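PDB 4B96: cellulose binding domain-containing protein from Clostridium clariflavum, which probably binds cellulose through this family 3b carbohydrate-binding module, the C-terminal, calcium-containing part of a membrane protein from a biomass-sensing system. Local coordinates for residues R22-I27 against W102-I107; Y58-G63 against V88-G93; I4-H9 against L144-E149. All coordinates share one frame; numbering follows the deposited sequence. Where two conformers were deposited one is given.

Contact 1 of 3, residues R22-I27 against W102-I107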
loop_
_atom_site.group_PDB
_atom_site.type_symbol
_atom_site.label_atom_id
_atom_site.label_comp_id
_atom_site.label_asym_id
_atom_site.label_seq_id
_atom_site.Cartn_x
_atom_site.Cartn_y
_atom_site.Cartn_z
ATOM N N ARG A 22 12.563 10.724 13.456
ATOM C CA ARG A 22 12.867 9.296 13.701
ATOM C C ARG A 22 12.180 8.433 12.680
ATOM O O ARG A 22 10.939 8.453 12.566
ATOM C CB ARG A 22 12.474 8.894 15.126
ATOM C CG ARG A 22 13.311 9.682 16.135
ATOM C CD ARG A 22 14.782 9.120 16.179
ATOM N NE ARG A 22 14.852 7.710 16.578
ATOM C CZ ARG A 22 14.873 7.306 17.835
ATOM N NH1 ARG A 22 14.843 8.203 18.815
ATOM N NH2 ARG A 22 14.895 6.002 18.119
ATOM N N TRP A 23 12.963 7.726 11.881
ATOM C CA TRP A 23 12.360 6.884 10.847
ATOM C C TRP A 23 12.181 5.420 11.290
ATOM O O TRP A 23 11.880 4.551 10.456
ATOM C CB TRP A 23 13.188 6.989 9.583
ATOM C CG TRP A 23 14.725 6.912 9.830
ATOM C CD1 TRP A 23 15.628 7.977 9.935
ATOM C CD2 TRP A 23 15.486 5.716 10.009
ATOM N NE1 TRP A 23 16.909 7.474 10.127
ATOM C CE2 TRP A 23 16.839 6.096 10.203
ATOM C CE3 TRP A 23 15.151 4.346 10.022
ATOM C CZ2 TRP A 23 17.853 5.149 10.408
ATOM C CZ3 TRP A 23 16.149 3.404 10.216
ATOM C CH2 TRP A 23 17.505 3.816 10.411
ATOM N N ASP A 24 12.385 5.133 12.580
ATOM C CA ASP A 24 12.444 3.728 13.071
ATOM C C ASP A 24 11.375 2.805 12.486
ATOM O O ASP A 24 10.138 3.111 12.555
ATOM C CB ASP A 24 12.165 3.658 14.558
ATOM C CG ASP A 24 13.189 4.446 15.386
ATOM O OD1 ASP A 24 13.957 5.265 14.798
ATOM O OD2 ASP A 24 13.185 4.229 16.611
ATOM N N PHE A 25 11.808 1.649 12.022
ATOM C CA PHE A 25 10.862 0.690 11.472
ATOM C C PHE A 25 11.226 -0.737 11.822
ATOM O O PHE A 25 12.377 -1.034 12.226
ATOM C CB PHE A 25 10.723 0.851 9.959
ATOM C CG PHE A 25 12.010 0.654 9.188
ATOM C CD1 PHE A 25 12.383 -0.626 8.749
ATOM C CD2 PHE A 25 12.793 1.771 8.805
ATOM C CE1 PHE A 25 13.553 -0.822 8.006
ATOM C CE2 PHE A 25 13.958 1.593 8.032
ATOM C CZ PHE A 25 14.362 0.281 7.672
ATOM N N VAL A 26 10.216 -1.595 11.688
ATOM C CA VAL A 26 10.403 -3.029 11.802
ATOM C C VAL A 26 9.864 -3.648 10.516
ATOM O O VAL A 26 8.738 -3.391 10.110
ATOM C CB VAL A 26 9.588 -3.606 12.983
ATOM C CG1 VAL A 26 9.802 -5.147 13.091
ATOM C CG2 VAL A 26 9.990 -2.903 14.285
ATOM N N ILE A 27 10.690 -4.407 9.823
ATOM C CA ILE A 27 10.174 -5.157 8.686
ATOM C C ILE A 27 9.927 -6.531 9.208
ATOM O O ILE A 27 10.854 -7.167 9.718
ATOM C CB ILE A 27 11.197 -5.334 7.586
ATOM C CG1 ILE A 27 11.658 -3.996 7.024
ATOM C CG2 ILE A 27 10.640 -6.259 6.458
ATOM C CD1 ILE A 27 12.764 -4.178 6.057
ATOM N N TRP A 102 14.669 -5.160 13.065
ATOM C CA TRP A 102 14.372 -3.878 13.740
ATOM C C TRP A 102 15.445 -2.899 13.334
ATOM O O TRP A 102 16.626 -3.203 13.461
ATOM C CB TRP A 102 14.379 -4.034 15.293
ATOM C CG TRP A 102 13.280 -4.990 15.813
ATOM C CD1 TRP A 102 13.197 -6.317 15.572
ATOM C CD2 TRP A 102 12.122 -4.664 16.614
ATOM N NE1 TRP A 102 12.098 -6.855 16.184
ATOM C CE2 TRP A 102 11.416 -5.865 16.833
ATOM C CE3 TRP A 102 11.624 -3.473 17.187
ATOM C CZ2 TRP A 102 10.191 -5.922 17.593
ATOM C CZ3 TRP A 102 10.403 -3.531 17.964
ATOM C CH2 TRP A 102 9.709 -4.745 18.139
ATOM N N VAL A 103 15.045 -1.718 12.857
ATOM C CA VAL A 103 16.010 -0.745 12.409
ATOM C C VAL A 103 15.646 0.643 12.918
ATOM O O VAL A 103 14.626 1.192 12.480
ATOM C CB VAL A 103 16.123 -0.710 10.848
ATOM C CG1 VAL A 103 17.464 -0.067 10.456
ATOM C CG2 VAL A 103 16.015 -2.133 10.235
ATOM N N PHE A 104 16.399 1.174 13.898
ATOM C CA PHE A 104 16.043 2.467 14.501
ATOM C C PHE A 104 17.102 3.509 14.148
ATOM O O PHE A 104 18.286 3.204 14.092
ATOM C CB PHE A 104 16.039 2.452 16.039
ATOM C CG PHE A 104 15.133 1.420 16.635
ATOM C CD1 PHE A 104 14.288 0.665 15.845
ATOM C CD2 PHE A 104 15.130 1.203 17.993
ATOM C CE1 PHE A 104 13.450 -0.306 16.417
ATOM C CE2 PHE A 104 14.299 0.227 18.544
ATOM C CZ PHE A 104 13.489 -0.530 17.751
ATOM N N GLY A 105 16.681 4.744 13.931
ATOM C CA GLY A 105 17.667 5.800 13.742
ATOM C C GLY A 105 16.982 7.108 13.452
ATOM O O GLY A 105 15.760 7.220 13.561
ATOM N N ALA A 106 17.787 8.099 13.083
ATOM C CA ALA A 106 17.304 9.447 12.932
ATOM C C ALA A 106 17.907 10.089 11.683
ATOM O O ALA A 106 18.970 9.652 11.172
ATOM C CB ALA A 106 17.705 10.271 14.203
ATOM N N ILE A 107 17.261 11.157 11.208
ATOM C CA ILE A 107 17.989 12.145 10.404
ATOM C C ILE A 107 17.911 13.534 11.087
ATOM O O ILE A 107 16.935 13.826 11.792
ATOM C CB ILE A 107 17.386 12.276 8.973
ATOM C CG1 ILE A 107 15.879 12.561 9.036
ATOM C CG2 ILE A 107 17.736 11.039 8.145
ATOM C CD1 ILE A 107 15.236 12.861 7.649
#

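Contact 2 of 3, residues Y58-G63 against V88-G93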
loop_
_atom_site.group_PDB
_atom_site.type_symbol
_atom_site.label_atom_id
_atom_site.label_comp_id
_atom_site.label_asym_id
_atom_site.label_seq_id
_atom_site.Cartn_x
_atom_site.Cartn_y
_atom_site.Cartn_z
ATOM N N TYR A 58 20.672 3.906 15.120
ATOM C CA TYR A 58 20.848 3.630 16.556
ATOM C C TYR A 58 20.766 2.121 16.898
ATOM O O TYR A 58 21.213 1.714 17.949
ATOM C CB TYR A 58 19.746 4.347 17.357
ATOM C CG TYR A 58 19.793 5.839 17.222
ATOM C CD1 TYR A 58 21.022 6.498 17.129
ATOM C CD2 TYR A 58 18.605 6.605 17.236
ATOM C CE1 TYR A 58 21.081 7.904 17.033
ATOM C CE2 TYR A 58 18.637 7.987 17.177
ATOM C CZ TYR A 58 19.862 8.631 17.050
ATOM O OH TYR A 58 19.898 9.999 16.931
ATOM N N PHE A 59 20.080 1.348 16.067
ATOM C CA PHE A 59 19.870 -0.060 16.399
ATOM C C PHE A 59 19.576 -0.787 15.111
ATOM O O PHE A 59 18.737 -0.331 14.313
ATOM C CB PHE A 59 18.690 -0.235 17.394
ATOM C CG PHE A 59 18.543 -1.647 17.879
ATOM C CD1 PHE A 59 19.436 -2.180 18.796
ATOM C CD2 PHE A 59 17.532 -2.459 17.391
ATOM C CE1 PHE A 59 19.339 -3.501 19.230
ATOM C CE2 PHE A 59 17.419 -3.805 17.825
ATOM C CZ PHE A 59 18.323 -4.321 18.741
ATOM N N TYR A 60 20.241 -1.927 14.902
ATOM C CA TYR A 60 19.942 -2.778 13.738
ATOM C C TYR A 60 19.993 -4.230 14.268
ATOM O O TYR A 60 21.051 -4.709 14.634
ATOM C CB TYR A 60 20.994 -2.580 12.617
ATOM C CG TYR A 60 20.832 -3.482 11.401
ATOM C CD1 TYR A 60 19.549 -3.897 10.984
ATOM C CD2 TYR A 60 21.961 -3.948 10.693
ATOM C CE1 TYR A 60 19.365 -4.687 9.868
ATOM C CE2 TYR A 60 21.791 -4.760 9.562
ATOM C CZ TYR A 60 20.493 -5.137 9.164
ATOM O OH TYR A 60 20.315 -5.941 8.058
ATOM N N SER A 61 18.867 -4.912 14.342
ATOM C CA SER A 61 18.881 -6.208 14.997
ATOM C C SER A 61 19.636 -7.302 14.217
ATOM O O SER A 61 19.893 -8.356 14.756
ATOM C CB SER A 61 17.448 -6.664 15.299
ATOM O OG SER A 61 16.713 -6.814 14.075
ATOM N N LEU A 62 20.016 -7.047 12.957
ATOM C CA LEU A 62 20.624 -8.098 12.158
ATOM C C LEU A 62 22.057 -7.803 11.739
ATOM O O LEU A 62 22.639 -8.511 10.919
ATOM C CB LEU A 62 19.767 -8.337 10.909
ATOM C CG LEU A 62 18.331 -8.772 11.232
ATOM C CD1 LEU A 62 17.583 -8.784 9.931
ATOM C CD2 LEU A 62 18.272 -10.139 11.892
ATOM N N GLY A 63 22.648 -6.751 12.248
ATOM C CA GLY A 63 24.035 -6.557 11.897
ATOM C C GLY A 63 24.561 -5.308 12.541
ATOM O O GLY A 63 24.094 -4.891 13.604
ATOM N N VAL A 88 16.604 4.095 3.022
ATOM C CA VAL A 88 17.448 3.209 3.834
ATOM C C VAL A 88 17.706 1.903 3.052
ATOM O O VAL A 88 16.763 1.293 2.554
ATOM C CB VAL A 88 16.767 2.876 5.171
ATOM C CG1 VAL A 88 17.645 1.900 6.010
ATOM C CG2 VAL A 88 16.534 4.209 5.997
ATOM N N THR A 89 18.974 1.500 2.960
ATOM C CA THR A 89 19.348 0.282 2.283
ATOM C C THR A 89 20.308 -0.469 3.217
ATOM O O THR A 89 20.697 0.066 4.263
ATOM C CB THR A 89 20.070 0.578 0.946
ATOM O OG1 THR A 89 21.144 1.503 1.184
ATOM C CG2 THR A 89 19.088 1.184 -0.109
ATOM N N PHE A 90 20.638 -1.712 2.851
ATOM C CA PHE A 90 21.400 -2.628 3.709
ATOM C C PHE A 90 22.487 -3.249 2.925
ATOM O O PHE A 90 22.217 -3.767 1.841
ATOM C CB PHE A 90 20.471 -3.744 4.197
ATOM C CG PHE A 90 19.317 -3.204 4.941
ATOM C CD1 PHE A 90 18.146 -2.807 4.251
ATOM C CD2 PHE A 90 19.411 -3.003 6.313
ATOM C CE1 PHE A 90 17.043 -2.243 4.933
ATOM C CE2 PHE A 90 18.313 -2.430 7.016
ATOM C CZ PHE A 90 17.112 -2.082 6.317
ATOM N N GLU A 91 23.691 -3.290 3.490
ATOM C CA GLU A 91 24.808 -3.972 2.844
ATOM C C GLU A 91 24.779 -5.429 3.182
ATOM O O GLU A 91 25.427 -6.229 2.524
ATOM C CB GLU A 91 26.146 -3.413 3.349
ATOM C CG GLU A 91 26.325 -1.932 3.107
ATOM C CD GLU A 91 26.856 -1.612 1.725
ATOM O OE1 GLU A 91 26.651 -2.444 0.806
ATOM O OE2 GLU A 91 27.492 -0.534 1.559
ATOM N N LYS A 92 24.077 -5.774 4.252
ATOM C CA LYS A 92 24.051 -7.150 4.745
ATOM C C LYS A 92 22.828 -7.343 5.626
ATOM O O LYS A 92 22.360 -6.391 6.273
ATOM C CB LYS A 92 25.316 -7.446 5.588
ATOM C CG LYS A 92 25.465 -8.908 5.881
ATOM C CD LYS A 92 26.033 -9.192 7.287
ATOM C CE LYS A 92 24.992 -8.858 8.369
ATOM N NZ LYS A 92 25.248 -9.628 9.598
ATOM N N GLY A 93 22.303 -8.569 5.690
ATOM C CA GLY A 93 21.129 -8.806 6.527
ATOM C C GLY A 93 20.171 -9.763 5.863
ATOM O O GLY A 93 19.906 -9.666 4.654
#

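Contact 3 of 3, residues I4-H9 against L144-E149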
loop_
_atom_site.group_PDB
_atom_site.type_symbol
_atom_site.label_atom_id
_atom_site.label_comp_id
_atom_site.label_asym_id
_atom_site.label_seq_id
_atom_site.Cartn_x
_atom_site.Cartn_y
_atom_site.Cartn_z
ATOM N N ILE A 4 4.799 -11.136 1.487
ATOM C CA ILE A 4 5.719 -11.799 2.409
ATOM C C ILE A 4 6.385 -10.813 3.387
ATOM O O ILE A 4 7.208 -11.216 4.213
ATOM C CB ILE A 4 6.787 -12.702 1.685
ATOM C CG1 ILE A 4 7.543 -11.956 0.590
ATOM C CG2 ILE A 4 6.084 -13.824 0.948
ATOM C CD1 ILE A 4 8.408 -10.893 1.002
ATOM N N LEU A 5 5.975 -9.557 3.342
ATOM C CA LEU A 5 6.505 -8.637 4.343
ATOM C C LEU A 5 5.527 -7.538 4.703
ATOM O O LEU A 5 4.645 -7.179 3.893
ATOM C CB LEU A 5 7.866 -8.038 3.922
ATOM C CG LEU A 5 8.109 -6.893 2.975
ATOM C CD1 LEU A 5 7.632 -5.479 3.503
ATOM C CD2 LEU A 5 9.633 -6.844 2.773
ATOM N N LYS A 6 5.678 -7.016 5.921
ATOM C CA LYS A 6 4.849 -5.864 6.372
ATOM C C LYS A 6 5.789 -4.933 7.109
ATOM O O LYS A 6 6.848 -5.360 7.562
ATOM C CB LYS A 6 3.740 -6.307 7.331
ATOM C CG LYS A 6 2.814 -7.382 6.703
ATOM C CD LYS A 6 1.623 -7.630 7.646
ATOM C CE LYS A 6 0.608 -8.587 7.021
ATOM N NZ LYS A 6 -0.406 -8.955 8.050
ATOM N N LEU A 7 5.428 -3.657 7.229
ATOM C CA LEU A 7 6.307 -2.718 7.912
ATOM C C LEU A 7 5.551 -2.058 9.086
ATOM O O LEU A 7 4.381 -1.643 8.935
ATOM C CB LEU A 7 6.742 -1.621 6.916
ATOM C CG LEU A 7 7.577 -0.502 7.561
ATOM C CD1 LEU A 7 8.606 0.069 6.611
ATOM C CD2 LEU A 7 6.697 0.673 8.022
ATOM N N LYS A 8 6.232 -1.888 10.220
ATOM C CA LYS A 8 5.687 -1.091 11.326
ATOM C C LYS A 8 6.648 0.054 11.590
ATOM O O LYS A 8 7.814 -0.044 11.256
ATOM C CB LYS A 8 5.611 -1.935 12.617
ATOM C CG LYS A 8 4.674 -3.142 12.567
ATOM C CD LYS A 8 4.637 -3.824 13.980
ATOM C CE LYS A 8 3.605 -4.919 14.054
ATOM N NZ LYS A 8 3.563 -5.501 15.439
ATOM N N HIS A 9 6.147 1.159 12.146
ATOM C CA HIS A 9 6.978 2.333 12.347
ATOM C C HIS A 9 6.605 2.900 13.694
ATOM O O HIS A 9 5.438 2.753 14.140
ATOM C CB HIS A 9 6.669 3.349 11.248
ATOM C CG HIS A 9 7.160 4.742 11.515
ATOM N ND1 HIS A 9 8.496 5.037 11.761
ATOM C CD2 HIS A 9 6.501 5.941 11.507
ATOM C CE1 HIS A 9 8.631 6.352 11.909
ATOM N NE2 HIS A 9 7.437 6.922 11.767
ATOM N N LEU A 144 7.506 -2.122 -5.682
ATOM C CA LEU A 144 6.916 -1.561 -4.465
ATOM C C LEU A 144 6.128 -2.685 -3.793
ATOM O O LEU A 144 5.236 -3.263 -4.423
ATOM C CB LEU A 144 5.943 -0.418 -4.842
ATOM C CG LEU A 144 5.122 0.153 -3.680
ATOM C CD1 LEU A 144 6.024 0.750 -2.544
ATOM C CD2 LEU A 144 4.209 1.274 -4.282
ATOM N N VAL A 145 6.481 -3.068 -2.564
ATOM C CA VAL A 145 5.849 -4.233 -1.933
ATOM C C VAL A 145 5.071 -3.868 -0.672
ATOM O O VAL A 145 4.446 -4.737 -0.068
ATOM C CB VAL A 145 6.846 -5.379 -1.614
ATOM C CG1 VAL A 145 7.492 -5.874 -2.892
ATOM C CG2 VAL A 145 7.911 -4.886 -0.568
ATOM N N TRP A 146 5.087 -2.581 -0.299
ATOM C CA TRP A 146 4.418 -2.156 0.919
ATOM C C TRP A 146 4.319 -0.658 0.873
ATOM O O TRP A 146 5.300 0.019 0.535
ATOM C CB TRP A 146 5.257 -2.517 2.190
ATOM C CG TRP A 146 4.611 -1.927 3.430
ATOM C CD1 TRP A 146 4.860 -0.646 3.991
ATOM C CD2 TRP A 146 3.558 -2.497 4.209
ATOM N NE1 TRP A 146 3.997 -0.437 5.048
ATOM C CE2 TRP A 146 3.209 -1.549 5.209
ATOM C CE3 TRP A 146 2.887 -3.744 4.190
ATOM C CZ2 TRP A 146 2.231 -1.810 6.177
ATOM C CZ3 TRP A 146 1.868 -3.982 5.131
ATOM C CH2 TRP A 146 1.570 -3.026 6.132
ATOM N N GLY A 147 3.152 -0.135 1.228
ATOM C CA GLY A 147 3.032 1.291 1.466
ATOM C C GLY A 147 2.491 2.106 0.299
ATOM O O GLY A 147 2.311 1.583 -0.807
ATOM N N ILE A 148 2.252 3.393 0.549
ATOM C CA ILE A 148 1.670 4.303 -0.449
ATOM C C ILE A 148 2.616 5.465 -0.666
ATOM O O ILE A 148 2.993 6.190 0.290
ATOM C CB ILE A 148 0.304 4.823 0.064
ATOM C CG1 ILE A 148 -0.639 3.626 0.352
ATOM C CG2 ILE A 148 -0.343 5.811 -0.956
ATOM C CD1 ILE A 148 -1.843 3.980 1.249
ATOM N N GLU A 149 3.047 5.673 -1.920
ATOM C CA GLU A 149 3.885 6.848 -2.230
ATOM C C GLU A 149 3.027 8.132 -2.171
ATOM O O GLU A 149 1.841 8.086 -2.441
ATOM C CB GLU A 149 4.528 6.710 -3.644
ATOM C CG GLU A 149 5.416 5.426 -3.709
ATOM C CD GLU A 149 6.062 5.165 -5.103
ATOM O OE1 GLU A 149 5.377 5.388 -6.110
ATOM O OE2 GLU A 149 7.233 4.688 -5.177
HETATM O O HOH W 1 4.353 -7.028 1.146
#

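Contact 1 of 3, residues R22-I27 against W102-I107
F25 and V103 form a hydrogen-bonded antiparallel pair between strands 20-29 and 100-109, neighbours in one sheet of the beta-sandwich of this family 3 carbohydrate-binding module. F25 N donates to V103 O at 2.9 Å, and V103 N returns a bond to F25 O at 2.8 Å. Facing the second sheet, V103 CB sits over the F25 ring, 4.0 Å from its centroid, the two side chains lying alongside each other. The next pair puts V26 and W102 on the reverse face, where V26 CG2 stands 3.7 Å from the centroid of the six-membered ring of W102.

Regular pairing lapses at W23 and D24. The first torsion of W23, 44°, places CG between backbone N and carbonyl carbon, and its indole lies flat against the G105 backbone: G105 CA is 3.9 Å from the centroid of the six-membered ring, while V103 CG1 meets the indole edge. D24 OD1 replaces a main-chain acceptor here, taking the G105 N-H at 2.9 Å from above the carboxylate plane.

Further out, F55 and L86 pack on W23, and H9 ND1 bonds to D24 O. R22 holds the D24 carboxylate in a salt bridge, its NE reaching OD1 at 3.2 Å from the face opposite G105 N.

Contact 2 of 3, residues Y58-G63 against V88-G93
Y60 reaches K92 and F90 from the end of strand 53-60, and its hydroxyl is the centre of the tight part of this contact. Y60 OH donates to K92 O at 2.8 Å, in the carbonyl plane and on a lone pair, with a C=O...O angle of 138°. With chi1 at 176° CG stands opposite the backbone N, and the ring extends across to strand 83-90 and the loop that follows it. There Y60 OH also lies 3.3 Å from G93 CA, a close approach made against bare backbone because G93 carries no side chain. F90 packs beside the phenol obliquely: F90 CD2 is 3.7 Å from Y60 CZ, and the two ring planes differ by 36°. The chain after Y60 folds back in a type I turn, Y60 to G63, which carries L62 N over one face of the tyrosine ring.

The outer side is looser and rests on a single polar link. K92, an exposed residue, bends at chi2 and chi3 to bring NZ to L62 O at 3.1 Å. That bond lies in the carbonyl plane, and K92 CE follows at 3.5 Å from the same L62 O. The amine's approach to G63 is more distant, with K92 NZ 4.0 Å from G63 CA.

The contact joins the two sheets of the sandwich at one end. Y60 packs on V103 in its own sheet and on V69 of strand 69-75 in the other, F90 packs on F25, and L37 touches Y60, L62 and F90 from a loop.

Contact 3 of 3, residues I4-H9 against L144-E149
L5 and V145 share one water, which donates to both of their carbonyl oxygens. It lies 2.8 Å from L5 O and 2.6 Å from V145 O, linking two backbones that have no direct hydrogen bond to each other in this contact. The axes of 5-9 and 144-146 approach to 7.1 Å at an angle of 62°, too far apart for strand pairing, which fits their belonging to different sheets.

W146 supplies most of the direct packing. A chi1 of 174° turns CG away from the backbone N and sends the indole across to strand 5-9, where the ring lies along the main chain. One face receives both K6 and L7: K6 CA is 4.0 Å from the centroid of the six-membered ring, and L7 CB is 3.7 Å from that of the five-membered ring. Between them L7 N sits over the middle of the indole. K6 CB adds a contact at 3.7 Å to W146 CZ3, but the extended lysine chain then leads away. Beyond the indole, L5 crosses V145 at about a right angle, with L5 CG 4.1 Å from V145 CG2.

The indole N-H is satisfied by W133 O. V145 and W146 form a classic beta bulge opposite V138 of strand 136-140, the neighbour of strand 143-146, which is outermost of its sheet within this chain. Strand 5-9 runs between 20-29 and 131-132 in the other sheet, L7 packs on V42 and V138, and Y151 of the second subunit covers V145 and bonds through its hydroxyl to I4 N.

Overall arrangement
Contacts 1 and 3 are buried, contact 3 partly by the second subunit, whereas contact 2 is only partly buried. Contact 1 pairs two strands within one sheet; contacts 2 and 3 each join that sheet to the other, their centres about 17 Å apart. Direct strand bonding and a buried carboxylate hold contact 1, with aromatic rings laid on both faces of the pair; contact 2 uses side-chain bonds to loop carbonyls, and contact 3 sets an indole beside a bridging water. Contact 1 touches both others, through F104 with Y58 and F59 at a beta bulge and through V26 N and D24 O with K8 and H9. Along the chain, contact 2 nests inside contact 1, and contact 1 inside contact 3.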